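Local coordinates for protein arginine kinase (Anthopleura japonica, PDB 4RF6) that catalyses the reversible transfer of a phosphate group from ATP to L-arginine, giving N(omega)-phospho-L-arginine and ADP, at residues K158-L163 and E259-L264. Residues are numbered along the deposited sequence; the frame is centred on the assembly and turned at random.
Sequences KVVGVL and EIDKKL
Val-162 fits as a knob into a hole on the facing helix, lined by Glu-259, Ile-260, Lys-263 and Leu-264. Its two methyls divide the work. CG1 stands anti to the backbone N (chi1 171°) and lies 3.7 Å from Ile-260 CG1, with Glu-259 CG close by. CG2 rests 3.8 Å from Lys-263 CB and also meets the branch point of Leu-264. Glu-259 and Lys-263 thus offer only the carbon parts of their chains to the valine. Their charged ends join one turn apart on the same helix, where Lys-263 NZ meets Glu-259 OE2 at 2.9 Å, nearly along the C-O axis.

Leu-264 reaches across to the start of 158-163. Its CD2 lies 3.9 Å from Lys-158 CB, while CD1 sits over the Lys-158 carbonyl and 4.2 Å from Val-159 CG2. The lysine therefore packs with its aliphatic part. Its NZ turns to the hydroxyl of Tyr-141. At the other end, Leu-163 CD2 touches Ile-260 CD1 at 4.0 Å.

The segment axes approach to 10.0 Å at 127°. Val-159 and Ile-260 also pack on Leu-235 of strand 235-242. The contact thus joins the C-terminal ends of helices 149-163 and 246-264 in the catalytic domain of the phosphagen kinases, an antiparallel sheet packed with helices.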
ATOM      1  N   LYS A 158     -32.890   2.800  -1.838  1.00 25.79           N
ATOM      2  CA  LYS A 158     -32.898   1.344  -1.929  1.00 28.19           C
ATOM      3  C   LYS A 158     -31.497   0.782  -1.764  1.00 27.11           C
ATOM      4  O   LYS A 158     -31.299  -0.206  -1.057  1.00 28.35           O
ATOM      5  CB  LYS A 158     -33.491   0.884  -3.263  1.00 30.01           C
ATOM      6  CG  LYS A 158     -35.006   0.770  -3.239  1.00 33.85           C
ATOM      7  CD  LYS A 158     -35.625   1.177  -4.563  1.00 35.69           C
ATOM      8  CE  LYS A 158     -35.865  -0.007  -5.481  1.00 35.93           C
ATOM      9  NZ  LYS A 158     -37.155   0.169  -6.226  1.00 34.92           N
ATOM     10  N   VAL A 159     -30.529   1.418  -2.418  1.00 23.28           N
ATOM     11  CA  VAL A 159     -29.147   0.951  -2.376  1.00 21.54           C
ATOM     12  C   VAL A 159     -28.585   1.040  -0.963  1.00 22.45           C
ATOM     13  O   VAL A 159     -28.025   0.069  -0.446  1.00 22.55           O
ATOM     14  CB  VAL A 159     -28.251   1.726  -3.366  1.00 20.72           C
ATOM     15  CG1 VAL A 159     -26.781   1.446  -3.093  1.00 19.44           C
ATOM     16  CG2 VAL A 159     -28.599   1.349  -4.796  1.00 17.62           C
ATOM     17  N   VAL A 160     -28.745   2.206  -0.341  1.00 22.79           N
ATOM     18  CA  VAL A 160     -28.251   2.432   1.020  1.00 27.83           C
ATOM     19  C   VAL A 160     -28.815   1.401   2.004  1.00 30.58           C
ATOM     20  O   VAL A 160     -28.093   0.891   2.870  1.00 30.85           O
ATOM     21  CB  VAL A 160     -28.541   3.867   1.500  1.00 28.79           C
ATOM     22  CG1 VAL A 160     -28.249   4.019   2.985  1.00 31.18           C
ATOM     23  CG2 VAL A 160     -27.716   4.867   0.697  1.00 28.69           C
ATOM     24  N   GLY A 161     -30.096   1.074   1.847  1.00 30.53           N
ATOM     25  CA  GLY A 161     -30.736   0.051   2.658  1.00 29.37           C
ATOM     26  C   GLY A 161     -30.040  -1.298   2.591  1.00 29.77           C
ATOM     27  O   GLY A 161     -29.937  -2.002   3.599  1.00 28.22           O
ATOM     28  N   VAL A 162     -29.567  -1.664   1.403  1.00 28.23           N
ATOM     29  CA  VAL A 162     -28.822  -2.906   1.238  1.00 29.82           C
ATOM     30  C   VAL A 162     -27.411  -2.749   1.791  1.00 30.42           C
ATOM     31  O   VAL A 162     -26.928  -3.601   2.540  1.00 31.27           O
ATOM     32  CB  VAL A 162     -28.742  -3.346  -0.238  1.00 27.65           C
ATOM     33  CG1 VAL A 162     -27.787  -4.513  -0.391  1.00 26.52           C
ATOM     34  CG2 VAL A 162     -30.110  -3.728  -0.761  1.00 26.33           C
ATOM     35  N   LEU A 163     -26.755  -1.652   1.425  1.00 26.92           N
ATOM     36  CA  LEU A 163     -25.365  -1.435   1.817  1.00 27.40           C
ATOM     37  C   LEU A 163     -25.181  -1.407   3.334  1.00 26.30           C
ATOM     38  O   LEU A 163     -24.285  -2.064   3.862  1.00 24.94           O
ATOM     39  CB  LEU A 163     -24.799  -0.162   1.174  1.00 25.66           C
ATOM     40  CG  LEU A 163     -24.611  -0.187  -0.344  1.00 24.96           C
ATOM     41  CD1 LEU A 163     -23.939   1.087  -0.840  1.00 22.12           C
ATOM     42  CD2 LEU A 163     -23.817  -1.411  -0.778  1.00 25.84           C
ATOM     43  N   GLU A 259     -25.701  -9.659  -3.378  1.00 31.25           N
ATOM     44  CA  GLU A 259     -26.675  -9.240  -2.372  1.00 32.80           C
ATOM     45  C   GLU A 259     -27.560  -8.103  -2.886  1.00 32.32           C
ATOM     46  O   GLU A 259     -28.785  -8.129  -2.728  1.00 30.50           O
ATOM     47  CB  GLU A 259     -25.978  -8.826  -1.070  1.00 36.16           C
ATOM     48  CG  GLU A 259     -26.922  -8.266  -0.007  1.00 41.30           C
ATOM     49  CD  GLU A 259     -28.020  -9.243   0.400  1.00 47.93           C
ATOM     50  OE1 GLU A 259     -27.834 -10.468   0.234  1.00 49.77           O
ATOM     51  OE2 GLU A 259     -29.073  -8.780   0.892  1.00 50.07           O
ATOM     52  N   ILE A 260     -26.932  -7.105  -3.500  1.00 29.07           N
ATOM     53  CA  ILE A 260     -27.666  -6.022  -4.139  1.00 27.17           C
ATOM     54  C   ILE A 260     -28.567  -6.593  -5.236  1.00 26.86           C
ATOM     55  O   ILE A 260     -29.743  -6.241  -5.327  1.00 25.52           O
ATOM     56  CB  ILE A 260     -26.713  -4.963  -4.730  1.00 24.83           C
ATOM     57  CG1 ILE A 260     -25.945  -4.242  -3.621  1.00 24.38           C
ATOM     58  CG2 ILE A 260     -27.485  -3.958  -5.566  1.00 26.41           C
ATOM     59  CD1 ILE A 260     -24.822  -3.323  -4.123  1.00 23.15           C
ATOM     60  N   ASP A 261     -28.008  -7.482  -6.058  1.00 28.52           N
ATOM     61  CA  ASP A 261     -28.754  -8.121  -7.139  1.00 31.26           C
ATOM     62  C   ASP A 261     -29.988  -8.836  -6.586  1.00 33.69           C
ATOM     63  O   ASP A 261     -31.108  -8.635  -7.068  1.00 31.14           O
ATOM     64  CB  ASP A 261     -27.856  -9.115  -7.890  1.00 33.20           C
ATOM     65  CG  ASP A 261     -28.439  -9.545  -9.234  1.00 37.24           C
ATOM     66  OD1 ASP A 261     -29.638  -9.288  -9.479  1.00 39.71           O
ATOM     67  OD2 ASP A 261     -27.691 -10.145 -10.040  1.00 37.42           O
ATOM     68  N   LYS A 262     -29.770  -9.668  -5.570  1.00 37.80           N
ATOM     69  CA  LYS A 262     -30.847 -10.403  -4.908  1.00 40.46           C
ATOM     70  C   LYS A 262     -31.987  -9.487  -4.450  1.00 36.92           C
ATOM     71  O   LYS A 262     -33.153  -9.724  -4.770  1.00 34.96           O
ATOM     72  CB  LYS A 262     -30.281 -11.160  -3.704  1.00 43.14           C
ATOM     73  CG  LYS A 262     -31.332 -11.818  -2.825  1.00 48.27           C
ATOM     74  CD  LYS A 262     -30.731 -12.264  -1.498  1.00 51.19           C
ATOM     75  CE  LYS A 262     -31.397 -13.531  -0.991  1.00 54.57           C
ATOM     76  NZ  LYS A 262     -30.754 -14.028   0.257  1.00 55.76           N
ATOM     77  N   LYS A 263     -31.640  -8.435  -3.715  1.00 33.37           N
ATOM     78  CA  LYS A 263     -32.635  -7.557  -3.115  1.00 34.92           C
ATOM     79  C   LYS A 263     -33.245  -6.561  -4.101  1.00 36.69           C
ATOM     80  O   LYS A 263     -34.387  -6.132  -3.923  1.00 38.07           O
ATOM     81  CB  LYS A 263     -32.027  -6.802  -1.930  1.00 36.60           C
ATOM     82  CG  LYS A 263     -31.633  -7.687  -0.749  1.00 38.82           C
ATOM     83  CD  LYS A 263     -32.868  -8.321  -0.101  1.00 38.98           C
ATOM     84  CE  LYS A 263     -32.499  -9.194   1.095  1.00 39.04           C
ATOM     85  NZ  LYS A 263     -31.669  -8.448   2.082  1.00 38.49           N
ATOM     86  N   LEU A 264     -32.494  -6.194  -5.136  1.00 34.63           N
ATOM     87  CA  LEU A 264     -32.912  -5.088  -6.000  1.00 29.13           C
ATOM     88  C   LEU A 264     -33.072  -5.424  -7.486  1.00 25.30           C
ATOM     89  O   LEU A 264     -33.986  -4.916  -8.137  1.00 25.68           O
ATOM     90  CB  LEU A 264     -31.979  -3.885  -5.830  1.00 25.72           C
ATOM     91  CG  LEU A 264     -31.963  -3.253  -4.438  1.00 25.23           C
ATOM     92  CD1 LEU A 264     -31.133  -1.980  -4.419  1.00 17.91           C
ATOM     93  CD2 LEU A 264     -33.378  -2.972  -3.974  1.00 28.37           C
TER